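Local coordinates for protein glycerol-3-phosphate dehydrogenase [NAD(+)] (Dunaliella salina, PDB 6IUY) that probably interconverts dihydroxyacetone phosphate and sn-glycerol 3-phosphate with NAD and, through its two-domain build, allows direct conversion of dihydroxyacetone phosphate to glycerol, at residues F224-G229 against A235-A240; Q354-I359 against Q390-M395; A375-K380 against G456-G461. One frame throughout, in Å; residues are numbered along the deposited sequence.

Interaction 1: F224-G229 against A235-A240; sequences FICFGG and AVASQA
Val236 opens the contact from the helix, setting its CG2 methyl against the rim of the Phe224 ring. The methyl lies near the ring plane, with Phe224 CE2 3.7 Å from Val236 CG2, and the two side chains cross at about a right angle. CG2 reaches the ring because it stands anti to Val236 N, which leaves CG1 between the backbone N and carbonyl carbon (chi1 35°). Ala237, one residue on, meets the strand through Cys226: its CA is 3.9 Å from Cys226 SG, and its CB lies 4.2 Å from the same SG. A weak backbone hydrogen bond joins Ala240 N to Ala237 O where Ala240 lies beside the strand. Ala240 CB fits between the two strand side chains, 3.5 Å from Cys226 CB, a tight carbon pair, and 3.8 Å from Phe224 CE2; its CA approaches the ring obliquely. Phe224 and Cys226 alternate with Ile225, whose CB points away, so both reach the helix side of the sheet. The Phe224 ring also carries Cys226 N above one face, toward the rim, and packs on Leu211 of helix 208-215. An alanine at Phe224 is likely to leave Val236 CG2 and the flank of Ala240 without their aromatic neighbour, opening a gap between strand and helix. Asp241 OD2, next along the chain, accepts a hydrogen bond from Phe224 N. The contact is wholly apolar across the two segments and joins the first strand and helix of the beta-alpha-beta unit 223-227, 234-238, 242-244, at the edge of the parallel Rossmann-like sheet of the haloacid dehalogenase-like domain, whose magnesium ligand Asp206 has its side chain about 5 Å from that of Cys226.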
loop_
_atom_site.group_PDB
_atom_site.type_symbol
_atom_site.label_atom_id
_atom_site.label_comp_id
_atom_site.label_asym_id
_atom_site.label_seq_id
_atom_site.Cartn_x
_atom_site.Cartn_y
_atom_site.Cartn_z
ATOM N N PHE A 224 38.284 -23.897 -12.208
ATOM C CA PHE A 224 39.563 -23.237 -12.036
ATOM C C PHE A 224 40.092 -22.836 -13.402
ATOM O O PHE A 224 40.227 -23.666 -14.291
ATOM C CB PHE A 224 40.549 -24.150 -11.291
ATOM C CG PHE A 224 41.977 -23.694 -11.343
ATOM C CD1 PHE A 224 42.312 -22.376 -11.105
ATOM C CD2 PHE A 224 42.992 -24.597 -11.612
ATOM C CE1 PHE A 224 43.643 -21.958 -11.154
ATOM C CE2 PHE A 224 44.320 -24.188 -11.659
ATOM C CZ PHE A 224 44.647 -22.873 -11.431
ATOM N N ILE A 225 40.335 -21.542 -13.561
ATOM C CA ILE A 225 40.989 -20.999 -14.737
ATOM C C ILE A 225 42.409 -20.659 -14.339
ATOM O O ILE A 225 42.629 -19.854 -13.418
ATOM C CB ILE A 225 40.279 -19.734 -15.275
ATOM C CG1 ILE A 225 38.894 -20.084 -15.830
ATOM C CG2 ILE A 225 41.145 -19.038 -16.322
ATOM C CD1 ILE A 225 38.047 -18.884 -16.167
ATOM N N CYS A 226 43.376 -21.285 -15.003
ATOM C CA CYS A 226 44.771 -21.030 -14.666
ATOM C C CYS A 226 45.315 -19.906 -15.522
ATOM O O CYS A 226 45.244 -19.956 -16.753
ATOM C CB CYS A 226 45.620 -22.291 -14.836
ATOM S SG CYS A 226 47.409 -21.970 -14.709
ATOM N N PHE A 227 45.854 -18.891 -14.865
ATOM C CA PHE A 227 46.454 -17.760 -15.559
ATOM C C PHE A 227 47.979 -17.835 -15.561
ATOM O O PHE A 227 48.635 -17.527 -14.560
ATOM C CB PHE A 227 46.000 -16.455 -14.920
ATOM C CG PHE A 227 46.573 -15.239 -15.567
ATOM C CD1 PHE A 227 45.987 -14.701 -16.705
ATOM C CD2 PHE A 227 47.687 -14.619 -15.030
ATOM C CE1 PHE A 227 46.512 -13.570 -17.289
ATOM C CE2 PHE A 227 48.216 -13.492 -15.605
ATOM C CZ PHE A 227 47.639 -12.963 -16.734
ATOM N N GLY A 228 48.535 -18.234 -16.699
ATOM C CA GLY A 228 49.973 -18.359 -16.861
ATOM C C GLY A 228 50.583 -17.185 -17.604
ATOM O O GLY A 228 51.594 -17.333 -18.287
ATOM N N GLY A 229 49.964 -16.016 -17.474
ATOM C CA GLY A 229 50.478 -14.818 -18.108
ATOM C C GLY A 229 51.825 -14.424 -17.540
ATOM O O GLY A 229 52.686 -13.925 -18.263
ATOM N N ALA A 235 52.436 -28.078 -14.393
ATOM C CA ALA A 235 51.783 -29.112 -13.590
ATOM C C ALA A 235 50.423 -28.640 -13.079
ATOM O O ALA A 235 49.480 -29.432 -12.983
ATOM C CB ALA A 235 52.671 -29.534 -12.430
ATOM N N VAL A 236 50.319 -27.351 -12.760
ATOM C CA VAL A 236 49.047 -26.792 -12.316
ATOM C C VAL A 236 48.154 -26.429 -13.503
ATOM O O VAL A 236 46.930 -26.551 -13.426
ATOM C CB VAL A 236 49.252 -25.556 -11.428
ATOM C CG1 VAL A 236 50.457 -24.760 -11.889
ATOM C CG2 VAL A 236 47.997 -24.697 -11.412
ATOM N N ALA A 237 48.770 -26.002 -14.603
ATOM C CA ALA A 237 48.033 -25.689 -15.822
ATOM C C ALA A 237 47.278 -26.907 -16.360
ATOM O O ALA A 237 46.208 -26.768 -16.967
ATOM C CB ALA A 237 48.970 -25.154 -16.874
ATOM N N SER A 238 47.839 -28.094 -16.120
ATOM C CA SER A 238 47.349 -29.346 -16.702
ATOM C C SER A 238 45.991 -29.777 -16.169
ATOM O O SER A 238 45.156 -30.268 -16.925
ATOM C CB SER A 238 48.355 -30.471 -16.460
ATOM O OG SER A 238 49.676 -30.018 -16.685
ATOM N N GLN A 239 45.776 -29.614 -14.867
ATOM C CA GLN A 239 44.491 -29.971 -14.271
ATOM C C GLN A 239 43.513 -28.782 -14.264
ATOM O O GLN A 239 42.391 -28.894 -13.775
ATOM C CB GLN A 239 44.693 -30.512 -12.851
ATOM C CG GLN A 239 45.446 -31.841 -12.792
ATOM C CD GLN A 239 45.477 -32.448 -11.390
ATOM O OE1 GLN A 239 46.414 -32.216 -10.617
ATOM N NE2 GLN A 239 44.453 -33.237 -11.063
ATOM N N ALA A 240 43.937 -27.653 -14.825
ATOM C CA ALA A 240 43.080 -26.474 -14.902
ATOM C C ALA A 240 41.929 -26.691 -15.874
ATOM O O ALA A 240 42.055 -27.427 -16.859
ATOM C CB ALA A 240 43.888 -25.253 -15.312
#

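Interaction 2: Q354-I359 against Q390-M395; sequences QFMHGI and QLISQM. With NAD (nicotinamide-adenine-dinucleotide), chain C.
Met395 lays its sulfur against the backbone of Met356 and His357, with SD 3.6 Å from His357 CA and 3.7 Å from Met356 C. Its CG stands anti to the backbone N (chi1 176°), carrying the chain out to helix 356-366; the bend at chi3 (-66°) then turns the CE methyl to His357 CB, 4.0 Å away. The sulfur lies at the edge of the imidazole, 5.4 Å from SD to the His357 ring centroid, a Met-aromatic approach rather than one over the face. ND1 of this ring is buried without a polar partner in the model. The CB of Met356 points toward 390-395; its CG meets Ile392 CG2 at 4.2 Å, the side chains crossing at about a right angle, and the bend at chi2 (-66°) turns SD and CE away from that segment. Within 390-395, Gln394 OE1 accepts a hydrogen bond from Leu391 N at 2.8 Å, in the carbonyl plane and on a lone pair, tying down the N-cap of helix 392-400. Phe355, one residue before Met356, belongs to the NAD pocket: the adenine covers one side of its ring, C6A lying over the ring centre, 3.2 Å above its plane, and Gln354 CG lies over the other. The packing lies next to the adenine pocket of the Rossmann-type NAD-binding domain.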
loop_
_atom_site.group_PDB
_atom_site.type_symbol
_atom_site.label_atom_id
_atom_site.label_comp_id
_atom_site.label_asym_id
_atom_site.label_seq_id
_atom_site.Cartn_x
_atom_site.Cartn_y
_atom_site.Cartn_z
ATOM N N GLN A 354 -3.591 -7.934 -26.589
ATOM C CA GLN A 354 -4.405 -8.845 -27.398
ATOM C C GLN A 354 -3.582 -9.546 -28.485
ATOM O O GLN A 354 -4.020 -10.546 -29.051
ATOM C CB GLN A 354 -5.559 -8.105 -28.053
ATOM C CG GLN A 354 -5.114 -7.005 -28.949
ATOM C CD GLN A 354 -5.108 -5.665 -28.251
ATOM O OE1 GLN A 354 -4.548 -5.524 -27.159
ATOM N NE2 GLN A 354 -5.728 -4.666 -28.874
ATOM N N PHE A 355 -2.390 -9.026 -28.757
ATOM C CA PHE A 355 -1.542 -9.535 -29.832
ATOM C C PHE A 355 -0.520 -10.532 -29.315
ATOM O O PHE A 355 0.154 -11.210 -30.109
ATOM C CB PHE A 355 -0.822 -8.377 -30.544
ATOM C CG PHE A 355 -1.755 -7.398 -31.162
ATOM C CD1 PHE A 355 -2.784 -7.834 -31.993
ATOM C CD2 PHE A 355 -1.654 -6.060 -30.875
ATOM C CE1 PHE A 355 -3.671 -6.941 -32.542
ATOM C CE2 PHE A 355 -2.545 -5.151 -31.420
ATOM C CZ PHE A 355 -3.558 -5.593 -32.261
ATOM N N MET A 356 -0.401 -10.624 -27.991
ATOM C CA MET A 356 0.761 -11.278 -27.393
ATOM C C MET A 356 0.733 -12.770 -27.581
ATOM O O MET A 356 1.783 -13.383 -27.786
ATOM C CB MET A 356 0.869 -10.959 -25.908
ATOM C CG MET A 356 1.737 -9.741 -25.660
ATOM S SD MET A 356 3.448 -10.044 -26.132
ATOM C CE MET A 356 4.002 -8.387 -26.213
ATOM N N HIS A 357 -0.460 -13.351 -27.512
ATOM C CA HIS A 357 -0.582 -14.793 -27.663
ATOM C C HIS A 357 -0.092 -15.228 -29.055
ATOM O O HIS A 357 0.700 -16.161 -29.181
ATOM C CB HIS A 357 -2.026 -15.233 -27.435
ATOM C CG HIS A 357 -2.215 -16.721 -27.468
ATOM N ND1 HIS A 357 -1.614 -17.564 -26.567
ATOM C CD2 HIS A 357 -2.954 -17.503 -28.290
ATOM C CE1 HIS A 357 -1.968 -18.815 -26.831
ATOM N NE2 HIS A 357 -2.778 -18.801 -27.866
ATOM N N GLY A 358 -0.549 -14.530 -30.090
ATOM C CA GLY A 358 -0.146 -14.824 -31.458
ATOM C C GLY A 358 1.343 -14.624 -31.669
ATOM O O GLY A 358 1.990 -15.411 -32.364
ATOM N N ILE A 359 1.896 -13.581 -31.054
ATOM C CA ILE A 359 3.321 -13.298 -31.154
ATOM C C ILE A 359 4.145 -14.424 -30.518
ATOM O O ILE A 359 5.128 -14.880 -31.106
ATOM C CB ILE A 359 3.664 -11.953 -30.500
ATOM C CG1 ILE A 359 3.108 -10.809 -31.343
ATOM C CG2 ILE A 359 5.146 -11.778 -30.367
ATOM C CD1 ILE A 359 3.056 -9.494 -30.606
ATOM N N GLN A 390 -4.196 -15.844 -17.295
ATOM C CA GLN A 390 -2.814 -16.036 -17.716
ATOM C C GLN A 390 -2.229 -14.668 -18.033
ATOM O O GLN A 390 -2.631 -14.037 -19.012
ATOM C CB GLN A 390 -2.732 -16.971 -18.932
ATOM C CG GLN A 390 -1.352 -17.059 -19.565
ATOM C CD GLN A 390 -1.302 -17.987 -20.782
ATOM O OE1 GLN A 390 -1.898 -17.710 -21.825
ATOM N NE2 GLN A 390 -0.581 -19.095 -20.647
ATOM N N LEU A 391 -1.306 -14.184 -17.204
ATOM C CA LEU A 391 -0.700 -12.878 -17.460
ATOM C C LEU A 391 0.409 -13.037 -18.499
ATOM O O LEU A 391 0.830 -14.151 -18.804
ATOM C CB LEU A 391 -0.152 -12.256 -16.173
ATOM C CG LEU A 391 -1.206 -12.172 -15.067
ATOM C CD1 LEU A 391 -0.661 -11.533 -13.791
ATOM C CD2 LEU A 391 -2.416 -11.428 -15.596
ATOM N N ILE A 392 0.898 -11.934 -19.042
ATOM C CA ILE A 392 1.846 -12.066 -20.130
ATOM C C ILE A 392 3.088 -12.855 -19.708
ATOM O O ILE A 392 3.594 -13.680 -20.480
ATOM C CB ILE A 392 2.270 -10.715 -20.680
ATOM C CG1 ILE A 392 1.027 -9.904 -21.034
ATOM C CG2 ILE A 392 3.165 -10.921 -21.936
ATOM C CD1 ILE A 392 -0.046 -10.742 -21.729
ATOM N N SER A 393 3.570 -12.632 -18.491
ATOM C CA SER A 393 4.789 -13.302 -18.069
ATOM C C SER A 393 4.558 -14.814 -17.951
ATOM O O SER A 393 5.464 -15.604 -18.213
ATOM C CB SER A 393 5.305 -12.731 -16.753
ATOM O OG SER A 393 4.742 -13.420 -15.651
ATOM N N GLN A 394 3.347 -15.225 -17.589
ATOM C CA GLN A 394 3.064 -16.650 -17.520
ATOM C C GLN A 394 2.924 -17.204 -18.928
ATOM O O GLN A 394 3.198 -18.374 -19.167
ATOM C CB GLN A 394 1.793 -16.942 -16.713
ATOM C CG GLN A 394 1.736 -16.283 -15.329
ATOM C CD GLN A 394 0.381 -16.477 -14.662
ATOM O OE1 GLN A 394 -0.652 -16.039 -15.174
ATOM N NE2 GLN A 394 0.376 -17.168 -13.536
ATOM N N MET A 395 2.490 -16.358 -19.854
ATOM C CA MET A 395 2.300 -16.760 -21.239
ATOM C C MET A 395 3.646 -17.011 -21.897
ATOM O O MET A 395 3.813 -17.967 -22.649
ATOM C CB MET A 395 1.529 -15.689 -22.003
ATOM C CG MET A 395 1.382 -15.979 -23.474
ATOM S SD MET A 395 0.682 -14.571 -24.353
ATOM C CE MET A 395 -0.953 -14.504 -23.645
HETATM P PA NAD C . 0.131 1.356 -28.244
HETATM O O1A NAD C . 0.824 2.611 -28.581
HETATM O O2A NAD C . -1.062 1.528 -27.313
HETATM O O5B NAD C . -0.432 0.629 -29.589
HETATM C C5B NAD C . 0.179 0.892 -30.861
HETATM C C4B NAD C . 0.848 -0.400 -31.397
HETATM O O4B NAD C . -0.068 -1.283 -31.687
HETATM C C3B NAD C . 1.533 -0.099 -32.733
HETATM O O3B NAD C . 2.878 -0.010 -32.623
HETATM C C2B NAD C . 1.153 -1.291 -33.632
HETATM O O2B NAD C . 2.387 -1.776 -34.324
HETATM C C1B NAD C . 0.667 -2.158 -32.810
HETATM N N9A NAD C . -0.243 -2.983 -33.484
HETATM C C8A NAD C . -1.382 -2.639 -34.129
HETATM N N7A NAD C . -1.922 -3.775 -34.625
HETATM C C5A NAD C . -1.111 -4.819 -34.309
HETATM C C6A NAD C . -1.175 -6.174 -34.579
HETATM N N6A NAD C . -2.187 -6.846 -35.319
HETATM N N1A NAD C . -0.223 -6.996 -34.117
HETATM C C2A NAD C . 0.812 -6.484 -33.393
HETATM N N3A NAD C . 0.886 -5.158 -33.136
HETATM C C4A NAD C . -0.079 -4.331 -33.596
HETATM O O3 NAD C . 1.205 0.378 -27.559
HETATM P PN NAD C . 2.067 0.656 -26.236
HETATM O O1N NAD C . 1.893 2.087 -25.761
HETATM O O2N NAD C . 3.534 0.386 -26.485
HETATM O O5D NAD C . 1.482 -0.276 -25.105
HETATM C C5D NAD C . 1.654 -1.680 -25.147
HETATM C C4D NAD C . 1.579 -2.191 -23.701
HETATM O O4D NAD C . 2.196 -1.356 -22.886
HETATM C C3D NAD C . 0.128 -2.212 -23.268
HETATM O O3D NAD C . -0.131 -3.390 -22.674
HETATM C C2D NAD C . -0.005 -1.046 -22.249
HETATM O O2D NAD C . -1.127 -1.381 -21.333
HETATM C C1D NAD C . 1.168 -1.001 -21.682
HETATM N N1N NAD C . 1.549 0.286 -21.135
HETATM C C2N NAD C . 1.328 1.470 -21.807
HETATM C C3N NAD C . 1.717 2.683 -21.240
HETATM C C7N NAD C . 1.428 3.988 -22.012
HETATM O O7N NAD C . 1.489 5.063 -21.447
HETATM N N7N NAD C . 1.103 3.901 -23.414
HETATM C C4N NAD C . 2.331 2.725 -20.006
HETATM C C5N NAD C . 2.583 1.538 -19.340
HETATM C C6N NAD C . 2.195 0.330 -19.920
#

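Interaction 3: A375-K380 against G456-G461; sequences AISLTK and GAEMCG. With NAD (nicotinamide-adenine-dinucleotide), chain C; 13P (1,3-dihydroxyacetonephosphate), chain D.
Water-bridged and packed against a glycine, this contact brings Ser377, Thr379 and Lys380, at and just beyond the end of strand 374-377, onto Glu458 and Gly461 of helix 454-477, where the two dehydrogenase domains meet. One water joins Ser377 OG, Thr379 O and Glu458 OE2, at 2.6 Å from the carboxylate oxygen; a second links Thr379 O to Glu458 O. The first thus bridges Ser377 OG and Glu458 OE2, which stand 4.5 Å apart. Ser377 OG also accepts Thr379 N at 3.2 Å, an ST turn that shapes the chain leaving the strand. The other carboxylate oxygen of Glu458 is held by Ser393. Farther on, Lys380 runs extended beyond CG, its methylenes lying along Gly461, with CD 3.3 Å from Gly461 O; a beta carbon on that glycine would lie only about 3.5 Å from Lys380 CE. The straight chain carries NZ to dihydroxyacetone phosphate, 3.1 Å from its O3, and to a salt bridge with Asp519, while Lys380 N gives a nearly straight bond (172°) to O3D of the NAD ribose, 3.0 Å away. Lys464, from the same helix, also binds the substrate. Lys380 thus touches cofactor and substrate at once, in the interdomain active-site cleft of NAD-dependent glycerol-3-phosphate dehydrogenases.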
loop_
_atom_site.group_PDB
_atom_site.type_symbol
_atom_site.label_atom_id
_atom_site.label_comp_id
_atom_site.label_asym_id
_atom_site.label_seq_id
_atom_site.Cartn_x
_atom_site.Cartn_y
_atom_site.Cartn_z
ATOM N N ALA A 375 13.859 -12.907 -20.584
ATOM C CA ALA A 375 12.724 -12.121 -21.062
ATOM C C ALA A 375 12.218 -11.163 -19.975
ATOM O O ALA A 375 12.328 -11.447 -18.779
ATOM C CB ALA A 375 11.605 -13.033 -21.520
ATOM N N ILE A 376 11.666 -10.030 -20.396
ATOM C CA ILE A 376 10.875 -9.198 -19.487
ATOM C C ILE A 376 9.670 -8.663 -20.228
ATOM O O ILE A 376 9.735 -8.385 -21.419
ATOM C CB ILE A 376 11.686 -8.034 -18.904
ATOM C CG1 ILE A 376 10.889 -7.309 -17.809
ATOM C CG2 ILE A 376 12.125 -7.087 -20.014
ATOM C CD1 ILE A 376 11.739 -6.351 -16.934
ATOM N N SER A 377 8.565 -8.535 -19.513
ATOM C CA SER A 377 7.320 -8.048 -20.090
ATOM C C SER A 377 6.940 -6.707 -19.482
ATOM O O SER A 377 7.014 -6.514 -18.264
ATOM C CB SER A 377 6.211 -9.069 -19.862
ATOM O OG SER A 377 4.967 -8.553 -20.288
ATOM N N LEU A 378 6.571 -5.768 -20.339
ATOM C CA LEU A 378 6.095 -4.458 -19.931
ATOM C C LEU A 378 4.587 -4.372 -20.146
ATOM O O LEU A 378 3.975 -3.331 -19.927
ATOM C CB LEU A 378 6.804 -3.364 -20.733
ATOM C CG LEU A 378 8.145 -2.849 -20.219
ATOM C CD1 LEU A 378 9.129 -3.992 -19.953
ATOM C CD2 LEU A 378 8.725 -1.861 -21.208
ATOM N N THR A 379 3.992 -5.488 -20.557
ATOM C CA THR A 379 2.633 -5.501 -21.088
ATOM C C THR A 379 1.535 -5.724 -20.036
ATOM O O THR A 379 1.690 -6.531 -19.110
ATOM C CB THR A 379 2.524 -6.589 -22.175
ATOM O OG1 THR A 379 3.340 -6.212 -23.290
ATOM C CG2 THR A 379 1.073 -6.780 -22.649
ATOM N N LYS A 380 0.408 -5.034 -20.205
ATOM C CA LYS A 380 -0.688 -5.101 -19.247
ATOM C C LYS A 380 -1.935 -5.635 -19.931
ATOM O O LYS A 380 -2.321 -5.180 -21.020
ATOM C CB LYS A 380 -0.932 -3.712 -18.620
ATOM C CG LYS A 380 0.231 -3.266 -17.747
ATOM C CD LYS A 380 0.176 -1.794 -17.352
ATOM C CE LYS A 380 1.465 -1.414 -16.646
ATOM N NZ LYS A 380 1.573 0.039 -16.278
ATOM N N GLY A 456 2.382 -10.322 -8.042
ATOM C CA GLY A 456 1.665 -9.177 -7.484
ATOM C C GLY A 456 1.797 -7.910 -8.318
ATOM O O GLY A 456 0.801 -7.221 -8.572
ATOM N N ALA A 457 3.026 -7.603 -8.726
ATOM C CA ALA A 457 3.314 -6.486 -9.617
ATOM C C ALA A 457 2.510 -6.605 -10.902
ATOM O O ALA A 457 1.881 -5.638 -11.364
ATOM C CB ALA A 457 4.813 -6.420 -9.952
ATOM N N GLU A 458 2.526 -7.804 -11.470
ATOM C CA GLU A 458 1.984 -7.992 -12.794
ATOM C C GLU A 458 0.473 -7.910 -12.755
ATOM O O GLU A 458 -0.124 -7.308 -13.627
ATOM C CB GLU A 458 2.436 -9.329 -13.403
ATOM C CG GLU A 458 2.152 -9.395 -14.891
ATOM C CD GLU A 458 2.749 -10.615 -15.559
ATOM O OE1 GLU A 458 2.977 -11.616 -14.856
ATOM O OE2 GLU A 458 2.985 -10.563 -16.792
ATOM N N MET A 459 -0.149 -8.514 -11.748
ATOM C CA MET A 459 -1.609 -8.478 -11.646
ATOM C C MET A 459 -2.108 -7.058 -11.310
ATOM O O MET A 459 -3.170 -6.637 -11.778
ATOM C CB MET A 459 -2.102 -9.488 -10.603
ATOM C CG MET A 459 -3.604 -9.598 -10.538
ATOM S SD MET A 459 -4.377 -10.396 -11.958
ATOM C CE MET A 459 -4.077 -12.109 -11.525
ATOM N N CYS A 460 -1.326 -6.306 -10.535
ATOM C CA CYS A 460 -1.655 -4.899 -10.294
ATOM C C CYS A 460 -1.596 -4.079 -11.568
ATOM O O CYS A 460 -2.509 -3.317 -11.855
ATOM C CB CYS A 460 -0.704 -4.262 -9.272
ATOM S SG CYS A 460 -1.073 -4.715 -7.577
ATOM N N GLY A 461 -0.503 -4.205 -12.315
ATOM C CA GLY A 461 -0.408 -3.529 -13.594
ATOM C C GLY A 461 -1.595 -3.802 -14.511
ATOM O O GLY A 461 -2.079 -2.896 -15.161
HETATM P PA NAD C . 0.131 1.356 -28.244
HETATM O O1A NAD C . 0.824 2.611 -28.581
HETATM O O2A NAD C . -1.062 1.528 -27.313
HETATM O O5B NAD C . -0.432 0.629 -29.589
HETATM C C5B NAD C . 0.179 0.892 -30.861
HETATM C C4B NAD C . 0.848 -0.400 -31.397
HETATM O O4B NAD C . -0.068 -1.283 -31.687
HETATM C C3B NAD C . 1.533 -0.099 -32.733
HETATM O O3B NAD C . 2.878 -0.010 -32.623
HETATM C C2B NAD C . 1.153 -1.291 -33.632
HETATM O O2B NAD C . 2.387 -1.776 -34.324
HETATM C C1B NAD C . 0.667 -2.158 -32.810
HETATM N N9A NAD C . -0.243 -2.983 -33.484
HETATM C C8A NAD C . -1.382 -2.639 -34.129
HETATM N N7A NAD C . -1.922 -3.775 -34.625
HETATM C C5A NAD C . -1.111 -4.819 -34.309
HETATM C C6A NAD C . -1.175 -6.174 -34.579
HETATM N N6A NAD C . -2.187 -6.846 -35.319
HETATM N N1A NAD C . -0.223 -6.996 -34.117
HETATM C C2A NAD C . 0.812 -6.484 -33.393
HETATM N N3A NAD C . 0.886 -5.158 -33.136
HETATM C C4A NAD C . -0.079 -4.331 -33.596
HETATM O O3 NAD C . 1.205 0.378 -27.559
HETATM P PN NAD C . 2.067 0.656 -26.236
HETATM O O1N NAD C . 1.893 2.087 -25.761
HETATM O O2N NAD C . 3.534 0.386 -26.485
HETATM O O5D NAD C . 1.482 -0.276 -25.105
HETATM C C5D NAD C . 1.654 -1.680 -25.147
HETATM C C4D NAD C . 1.579 -2.191 -23.701
HETATM O O4D NAD C . 2.196 -1.356 -22.886
HETATM C C3D NAD C . 0.128 -2.212 -23.268
HETATM O O3D NAD C . -0.131 -3.390 -22.674
HETATM C C2D NAD C . -0.005 -1.046 -22.249
HETATM O O2D NAD C . -1.127 -1.381 -21.333
HETATM C C1D NAD C . 1.168 -1.001 -21.682
HETATM N N1N NAD C . 1.549 0.286 -21.135
HETATM C C2N NAD C . 1.328 1.470 -21.807
HETATM C C3N NAD C . 1.717 2.683 -21.240
HETATM C C7N NAD C . 1.428 3.988 -22.012
HETATM O O7N NAD C . 1.489 5.063 -21.447
HETATM N N7N NAD C . 1.103 3.901 -23.414
HETATM C C4N NAD C . 2.331 2.725 -20.006
HETATM C C5N NAD C . 2.583 1.538 -19.340
HETATM C C6N NAD C . 2.195 0.330 -19.920
HETATM P P 13P D . -3.548 3.832 -20.071
HETATM O O1P 13P D . -2.948 3.560 -18.713
HETATM O O2P 13P D . -2.863 5.060 -20.598
HETATM O O3P 13P D . -5.024 4.059 -19.881
HETATM O O1 13P D . -3.383 2.673 -21.158
HETATM C C1 13P D . -2.905 1.387 -20.836
HETATM C C2 13P D . -1.656 1.602 -20.049
HETATM O O2 13P D . -0.964 2.573 -20.276
HETATM C C3 13P D . -1.250 0.637 -18.972
HETATM O O3 13P D . -0.716 1.380 -17.887
HETATM O O HOH W 1 3.470 -8.474 -18.257
HETATM O O HOH W 2 0.647 -6.457 -16.322
#

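In the fold
All three contacts are buried, but they serve two separate parts of the chain. Interaction 1 lies in the phosphatase-like domain, its centre 46 to 48 Å from the others, and is plain apolar strand-to-helix packing. Interactions 2 and 3 are neighbours in the dehydrogenase, centres 11 Å apart, and their segments alternate along the chain. They meet directly: besides the tie between Ser393 and Glu458, Ile392 CG2 packs on Ser377 OG, 3.4 Å away. Both also touch NAD, interaction 2 at the adenine, through the face of Phe355, beside its sulfur and methyl packing, interaction 3 at the nicotinamide ribose through Lys380 N, its segments being joined by waters.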